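Local atomic coordinates of 3-methyladenine dna-glycosylase (Archaeoglobus fulgidus, PDB entry 2JHN), a protein that belongs to the HhH-GPD superfamily of base excision DNA repair proteins and also carries a TATA-box-binding-protein-like domain. Residues 201-204 with 210-213; 222-227 with 233-238. The protein carries 1 engineered substitution. All coordinates share one frame; numbering follows the deposited sequence.

Overall arrangement
Two successive helices of one helix-hairpin-helix unit, 205-213 and 220-229, each hold a neighbouring piece of loop, and contacts 1 and 2 record this in series along the chain. Their centres lie about 11 Å apart, on the same side of the chain's centre. Contact 1 is a surface pairing and contact 2 a buried one. They also meet directly: Lys-233 NZ lies 2.9 Å from Lys-201 O, a probable hydrogen bond between the two loops, while Thr-213 CG2 packs 3.5 Å from Ala-223 CB between the helices. Thr-213 O of contact 1 binds a sodium ion, and the side chain of Glu-224 in contact 2 comes no nearer than about 12 Å to the same ion.

Contact 1 of 2, residues 201-204 with 210-213; sequences KEWG and EYLT. With NA (sodium ion), chain E.
Trp-203 lays the benzene corner of its indole against the root of the Tyr-211 side chain, a local contact at the start of a helix-hairpin-helix motif, whose first helix is 205-213. Gly-204, the next residue after the tryptophan, sits at the N-cap of that helix, and the residue before the cap thus folds back on one about two turns into the helix. The indole of Trp-203 has CG beside its backbone N (chi1 -75°), a choice that carries the ring across to the helix. CZ3 of Trp-203 is 3.7 Å from CB of Tyr-211, and the two side chains cross at about a right angle. Their six-membered rings form an oblique aromatic pair, inclined by 59°, with centroids 5.5 Å apart. Beyond the contact, Tyr-211 OH is held by a hydrogen bond with Glu-194, and its ring makes an edge-to-face pair with Phe-215. Two residues on in the chain, Thr-213 turns to metal binding through its backbone, joined by the carbonyls of Phe-215 and Ile-218 in the hairpin: Thr-213 O lies 2.3 Å from the sodium ion, which also binds two waters.

Contact 2 of 2, residues 222-227 with 233-238; sequences TAELVL and KNVFPA
Val-235 is set into the angle between Glu-224 and Leu-227, one helical turn apart on the same face of helix 220-229. CG1, anti to the backbone nitrogen (chi1 172°), meets the aliphatic part of Glu-224, with CG1 of Val-235 3.7 Å from CG of Glu-224 and the two side chains crossing at about a right angle. The same methyl also reaches CD1 of Leu-227, while CG2 lies by CB of Leu-227, which comes within 4.0 Å of CB of Val-235; here the approach is oblique. From a different direction Pro-237 brings its CB against CB of Glu-224, 3.9 Å away, and its CG also reaches CD1 of Leu-225, more loosely. Helix 220-229 is the second helix of the helix-hairpin-helix, and the chain that folds back along it, 233-238, leads into helix 241-251; its proline probably belongs to the Gly/Pro-rich loop of the HhH-GPD name. Glu-224 runs extended beyond CG, taking its carboxylate past the apolar contacts to two arginines: OE2 forms a salt bridge with Arg-220 and OE1 another with Arg-263. These positive partners probably offset the closeness of Phe-236 O, 3.5 Å from Glu-224 OE1. At the other end, CG of Lys-233 touches CD2 of Leu-227 at 4.0 Å; beyond it a bend at chi2 (-61°) turns the rest of the chain, whose end leads away from the helix to a hydrogen bond between NZ and Lys-201 O. Beside this, Lys-233 N gives a hydrogen bond to Leu-227 O, 2.9 Å long.

Contact 1 of 2, residues 201-204 with 210-213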
ATOM      1  N   LYS A 201       2.124 -10.253   9.853  1.00 20.23           N
ATOM      2  CA  LYS A 201       2.565 -10.581   8.491  1.00 22.56           C
ATOM      3  C   LYS A 201       2.849 -12.053   8.251  1.00 23.21           C
ATOM      4  O   LYS A 201       2.686 -12.543   7.145  1.00 24.57           O
ATOM      5  CB  LYS A 201       3.833  -9.816   8.140  1.00 23.37           C
ATOM      6  CG  LYS A 201       3.568  -8.483   7.579  1.00 26.74           C
ATOM      7  CD  LYS A 201       4.845  -7.847   7.120  1.00 30.62           C
ATOM      8  CE  LYS A 201       4.956  -7.925   5.631  1.00 33.09           C
ATOM      9  NZ  LYS A 201       6.251  -7.320   5.242  1.00 35.79           N
ATOM     10  N   GLU A 202       3.320 -12.744   9.282  1.00 23.12           N
ATOM     11  CA  GLU A 202       3.745 -14.140   9.164  1.00 23.01           C
ATOM     12  C   GLU A 202       2.673 -15.131   9.587  1.00 22.86           C
ATOM     13  O   GLU A 202       2.917 -16.346   9.552  1.00 22.39           O
ATOM     14  CB  GLU A 202       4.956 -14.374  10.053  1.00 23.69           C
ATOM     15  CG  GLU A 202       5.892 -13.216  10.195  0.50 24.00           C
ATOM     16  CD  GLU A 202       7.058 -13.318   9.249  0.50 26.12           C
ATOM     17  OE1 GLU A 202       8.112 -13.838   9.676  0.50 24.34           O
ATOM     18  OE2 GLU A 202       6.912 -12.899   8.081  0.50 24.94           O
ATOM     19  N   TRP A 203       1.515 -14.622  10.034  1.00 21.33           N
ATOM     20  CA  TRP A 203       0.375 -15.468  10.388  1.00 21.15           C
ATOM     21  C   TRP A 203      -0.289 -15.990   9.131  1.00 21.02           C
ATOM     22  O   TRP A 203      -0.146 -15.413   8.053  1.00 21.20           O
ATOM     23  CB  TRP A 203      -0.685 -14.695  11.179  1.00 20.76           C
ATOM     24  CG  TRP A 203      -0.407 -14.383  12.631  1.00 20.88           C
ATOM     25  CD1 TRP A 203       0.803 -14.184  13.227  1.00 20.84           C
ATOM     26  CD2 TRP A 203      -1.392 -14.192  13.648  1.00 19.24           C
ATOM     27  NE1 TRP A 203       0.631 -13.894  14.568  1.00 21.85           N
ATOM     28  CE2 TRP A 203      -0.708 -13.893  14.847  1.00 22.75           C
ATOM     29  CE3 TRP A 203      -2.793 -14.243  13.663  1.00 20.44           C
ATOM     30  CZ2 TRP A 203      -1.384 -13.640  16.054  1.00 22.16           C
ATOM     31  CZ3 TRP A 203      -3.458 -14.015  14.865  1.00 20.27           C
ATOM     32  CH2 TRP A 203      -2.752 -13.697  16.037  1.00 21.96           C
ATOM     33  N   GLY A 204      -1.041 -17.071   9.269  1.00 21.61           N
ATOM     34  CA  GLY A 204      -1.854 -17.572   8.161  1.00 21.55           C
ATOM     35  C   GLY A 204      -2.996 -16.603   7.891  1.00 21.86           C
ATOM     36  O   GLY A 204      -3.371 -15.833   8.786  1.00 20.12           O
ATOM     37  N   GLU A 210      -9.345 -13.602  11.346  0.50 14.05           N
ATOM     38  CA  GLU A 210     -10.117 -13.663  12.590  0.50 14.31           C
ATOM     39  C   GLU A 210      -9.585 -12.690  13.639  0.50 13.93           C
ATOM     40  O   GLU A 210     -10.351 -12.149  14.424  0.50 14.36           O
ATOM     41  CB  GLU A 210     -10.167 -15.094  13.139  0.50 14.70           C
ATOM     42  CG  GLU A 210     -11.033 -16.033  12.319  0.50 17.27           C
ATOM     43  CD  GLU A 210     -12.513 -15.645  12.323  0.50 20.17           C
ATOM     44  OE1 GLU A 210     -13.033 -15.282  13.404  0.50 22.47           O
ATOM     45  OE2 GLU A 210     -13.158 -15.724  11.254  0.50 21.09           O
ATOM     46  N   TYR A 211      -8.278 -12.443  13.639  1.00 14.01           N
ATOM     47  CA  TYR A 211      -7.717 -11.440  14.531  1.00 14.03           C
ATOM     48  C   TYR A 211      -8.211 -10.037  14.158  1.00 13.14           C
ATOM     49  O   TYR A 211      -8.732  -9.297  15.015  1.00 12.74           O
ATOM     50  CB  TYR A 211      -6.200 -11.513  14.547  1.00 14.36           C
ATOM     51  CG  TYR A 211      -5.532 -10.398  15.326  1.00 15.21           C
ATOM     52  CD1 TYR A 211      -5.489 -10.422  16.720  1.00 14.60           C
ATOM     53  CD2 TYR A 211      -4.937  -9.319  14.656  1.00 16.65           C
ATOM     54  CE1 TYR A 211      -4.866  -9.377  17.448  1.00 14.80           C
ATOM     55  CE2 TYR A 211      -4.317  -8.285  15.342  1.00 15.92           C
ATOM     56  CZ  TYR A 211      -4.286  -8.321  16.751  1.00 17.67           C
ATOM     57  OH  TYR A 211      -3.648  -7.316  17.432  1.00 16.33           O
ATOM     58  N   LEU A 212      -8.089  -9.686  12.878  1.00 11.79           N
ATOM     59  CA  LEU A 212      -8.497  -8.339  12.447  1.00 11.57           C
ATOM     60  C   LEU A 212      -9.981  -8.101  12.730  1.00 12.35           C
ATOM     61  O   LEU A 212     -10.340  -7.099  13.323  1.00 12.61           O
ATOM     62  CB  LEU A 212      -8.157  -8.103  10.964  1.00 11.50           C
ATOM     63  CG  LEU A 212      -6.638  -8.058  10.740  1.00  9.89           C
ATOM     64  CD1 LEU A 212      -6.338  -8.282   9.261  1.00 10.29           C
ATOM     65  CD2 LEU A 212      -6.110  -6.705  11.226  1.00 11.53           C
ATOM     66  N   THR A 213     -10.825  -9.064  12.368  1.00 13.20           N
ATOM     67  CA  THR A 213     -12.265  -8.891  12.476  1.00 13.78           C
ATOM     68  C   THR A 213     -12.745  -9.013  13.924  1.00 14.25           C
ATOM     69  O   THR A 213     -13.882  -8.646  14.218  1.00 15.00           O
ATOM     70  CB  THR A 213     -13.073  -9.861  11.573  1.00 12.41           C
ATOM     71  OG1 THR A 213     -12.694 -11.216  11.848  1.00 14.30           O
ATOM     72  CG2 THR A 213     -12.846  -9.540  10.091  1.00 13.94           C
TER
HETATM   73 NA    NA E1298     -15.181  -6.772  13.782  1.00 18.75          NA
HETATM   74  O   HOH W   1     -16.914  -5.049  13.611  1.00 17.01           O
HETATM   75  O   HOH W   2     -16.823  -8.246  12.555  1.00 19.18           O

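Contact 2 of 2, residues 222-227 with 233-238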
ATOM      1  N   THR A 222     -12.413  -4.209   5.390  1.00 11.10           N
ATOM      2  CA  THR A 222     -11.180  -3.706   6.009  1.00 11.19           C
ATOM      3  C   THR A 222     -10.173  -4.837   6.250  1.00 10.46           C
ATOM      4  O   THR A 222      -8.970  -4.661   6.016  1.00  9.85           O
ATOM      5  CB  THR A 222     -11.505  -3.003   7.321  1.00 12.39           C
ATOM      6  OG1 THR A 222     -12.336  -1.868   7.016  1.00 14.47           O
ATOM      7  CG2 THR A 222     -10.197  -2.568   8.052  1.00 11.94           C
ATOM      8  N   ALA A 223     -10.652  -5.993   6.700  1.00  9.08           N
ATOM      9  CA  ALA A 223      -9.736  -7.095   7.035  1.00  9.90           C
ATOM     10  C   ALA A 223      -9.078  -7.630   5.735  1.00  9.91           C
ATOM     11  O   ALA A 223      -7.838  -7.833   5.670  1.00  9.91           O
ATOM     12  CB  ALA A 223     -10.472  -8.215   7.834  1.00 10.20           C
ATOM     13  N   GLU A 224      -9.895  -7.831   4.703  1.00  9.65           N
ATOM     14  CA  GLU A 224      -9.369  -8.322   3.407  1.00 10.59           C
ATOM     15  C   GLU A 224      -8.459  -7.310   2.722  1.00  9.59           C
ATOM     16  O   GLU A 224      -7.444  -7.709   2.115  1.00 10.32           O
ATOM     17  CB  GLU A 224     -10.482  -8.800   2.471  1.00  9.90           C
ATOM     18  CG  GLU A 224     -11.246 -10.006   3.054  1.00 11.06           C
ATOM     19  CD  GLU A 224     -12.311 -10.550   2.135  1.00 13.73           C
ATOM     20  OE1 GLU A 224     -12.723  -9.826   1.183  1.00 14.37           O
ATOM     21  OE2 GLU A 224     -12.710 -11.730   2.369  1.00 14.26           O
ATOM     22  N   LEU A 225      -8.798  -6.033   2.813  1.00 10.48           N
ATOM     23  CA  LEU A 225      -7.907  -4.972   2.288  1.00 10.82           C
ATOM     24  C   LEU A 225      -6.545  -5.006   3.026  1.00 10.25           C
ATOM     25  O   LEU A 225      -5.486  -5.022   2.395  1.00 10.21           O
ATOM     26  CB  LEU A 225      -8.573  -3.597   2.421  1.00 10.93           C
ATOM     27  CG  LEU A 225      -7.965  -2.405   1.703  1.00 12.11           C
ATOM     28  CD1 LEU A 225      -8.058  -2.674   0.182  1.00 13.97           C
ATOM     29  CD2 LEU A 225      -8.791  -1.155   2.105  1.00 13.18           C
ATOM     30  N   VAL A 226      -6.576  -5.083   4.352  1.00  9.88           N
ATOM     31  CA  VAL A 226      -5.311  -5.188   5.140  1.00  9.23           C
ATOM     32  C   VAL A 226      -4.510  -6.402   4.707  1.00  9.22           C
ATOM     33  O   VAL A 226      -3.311  -6.294   4.435  1.00  7.92           O
ATOM     34  CB  VAL A 226      -5.581  -5.221   6.651  1.00  8.79           C
ATOM     35  CG1 VAL A 226      -4.316  -5.688   7.445  1.00  9.64           C
ATOM     36  CG2 VAL A 226      -6.059  -3.828   7.129  1.00  9.74           C
ATOM     37  N   LEU A 227      -5.173  -7.561   4.639  1.00  8.97           N
ATOM     38  CA  LEU A 227      -4.521  -8.798   4.281  1.00 10.50           C
ATOM     39  C   LEU A 227      -3.748  -8.674   2.950  1.00 10.11           C
ATOM     40  O   LEU A 227      -2.611  -9.107   2.849  1.00 10.65           O
ATOM     41  CB  LEU A 227      -5.542  -9.943   4.199  1.00  9.05           C
ATOM     42  CG  LEU A 227      -5.796 -10.572   5.600  1.00 12.40           C
ATOM     43  CD1 LEU A 227      -7.110 -11.313   5.628  1.00 14.33           C
ATOM     44  CD2 LEU A 227      -4.657 -11.535   5.911  1.00 15.74           C
ATOM     45  N   LYS A 233      -0.780 -10.943   1.495  1.00 10.80           N
ATOM     46  CA  LYS A 233      -1.476 -12.230   1.301  1.00 12.22           C
ATOM     47  C   LYS A 233      -2.425 -12.200   0.127  1.00 12.77           C
ATOM     48  O   LYS A 233      -3.017 -11.158  -0.190  1.00 12.84           O
ATOM     49  CB  LYS A 233      -2.252 -12.661   2.549  1.00 12.46           C
ATOM     50  CG  LYS A 233      -1.450 -12.683   3.862  1.00 15.05           C
ATOM     51  CD  LYS A 233      -0.283 -13.636   3.852  1.00 20.78           C
ATOM     52  CE  LYS A 233       0.270 -13.796   5.251  1.00 25.96           C
ATOM     53  NZ  LYS A 233       1.602 -14.419   5.229  1.00 28.80           N
ATOM     54  N   ASN A 234      -2.591 -13.358  -0.500  1.00 13.31           N
ATOM     55  CA  ASN A 234      -3.440 -13.472  -1.669  1.00 15.01           C
ATOM     56  C   ASN A 234      -4.919 -13.608  -1.279  1.00 15.93           C
ATOM     57  O   ASN A 234      -5.554 -14.661  -1.477  1.00 16.07           O
ATOM     58  CB  ASN A 234      -2.977 -14.633  -2.542  1.00 14.90           C
ATOM     59  CG  ASN A 234      -3.602 -14.601  -3.928  1.00 17.25           C
ATOM     60  OD1 ASN A 234      -3.852 -13.525  -4.473  1.00 19.93           O
ATOM     61  ND2 ASN A 234      -3.868 -15.774  -4.492  1.00 16.87           N
ATOM     62  N   VAL A 235      -5.454 -12.534  -0.702  1.00 15.84           N
ATOM     63  CA  VAL A 235      -6.834 -12.471  -0.276  1.00 17.14           C
ATOM     64  C   VAL A 235      -7.451 -11.356  -1.110  1.00 17.23           C
ATOM     65  O   VAL A 235      -6.900 -10.253  -1.201  1.00 18.94           O
ATOM     66  CB  VAL A 235      -6.916 -12.202   1.245  1.00 18.00           C
ATOM     67  CG1 VAL A 235      -8.332 -11.931   1.692  1.00 19.58           C
ATOM     68  CG2 VAL A 235      -6.321 -13.400   2.015  1.00 18.32           C
ATOM     69  N   PHE A 236      -8.557 -11.635  -1.771  1.00 15.61           N
ATOM     70  CA  PHE A 236      -9.021 -10.674  -2.764  1.00 14.64           C
ATOM     71  C   PHE A 236     -10.224  -9.932  -2.202  1.00 13.65           C
ATOM     72  O   PHE A 236     -11.271 -10.556  -1.973  1.00 13.17           O
ATOM     73  CB  PHE A 236      -9.343 -11.377  -4.091  1.00 15.03           C
ATOM     74  CG  PHE A 236      -9.587 -10.422  -5.240  1.00 14.80           C
ATOM     75  CD1 PHE A 236      -8.502  -9.826  -5.913  1.00 15.15           C
ATOM     76  CD2 PHE A 236     -10.886 -10.127  -5.645  1.00 16.14           C
ATOM     77  CE1 PHE A 236      -8.724  -8.932  -6.994  1.00 16.10           C
ATOM     78  CE2 PHE A 236     -11.142  -9.242  -6.704  1.00 16.32           C
ATOM     79  CZ  PHE A 236     -10.041  -8.644  -7.386  1.00 16.40           C
ATOM     80  N   PRO A 237     -10.081  -8.604  -1.969  1.00 13.07           N
ATOM     81  CA  PRO A 237     -11.126  -7.798  -1.299  1.00 13.41           C
ATOM     82  C   PRO A 237     -12.291  -7.379  -2.207  1.00 13.88           C
ATOM     83  O   PRO A 237     -12.382  -6.219  -2.655  1.00 15.32           O
ATOM     84  CB  PRO A 237     -10.351  -6.582  -0.782  1.00 12.54           C
ATOM     85  CG  PRO A 237      -9.259  -6.390  -1.819  1.00 12.99           C
ATOM     86  CD  PRO A 237      -8.906  -7.779  -2.339  1.00 13.46           C
ATOM     87  N   ALA A 238     -13.188  -8.322  -2.435  1.00 14.80           N
ATOM     88  CA  ALA A 238     -14.243  -8.176  -3.444  1.00 15.34           C
ATOM     89  C   ALA A 238     -15.338  -7.159  -3.078  1.00 16.63           C
ATOM     90  O   ALA A 238     -16.050  -6.652  -3.969  1.00 16.51           O
ATOM     91  CB  ALA A 238     -14.840  -9.571  -3.743  1.00 15.53           C
TER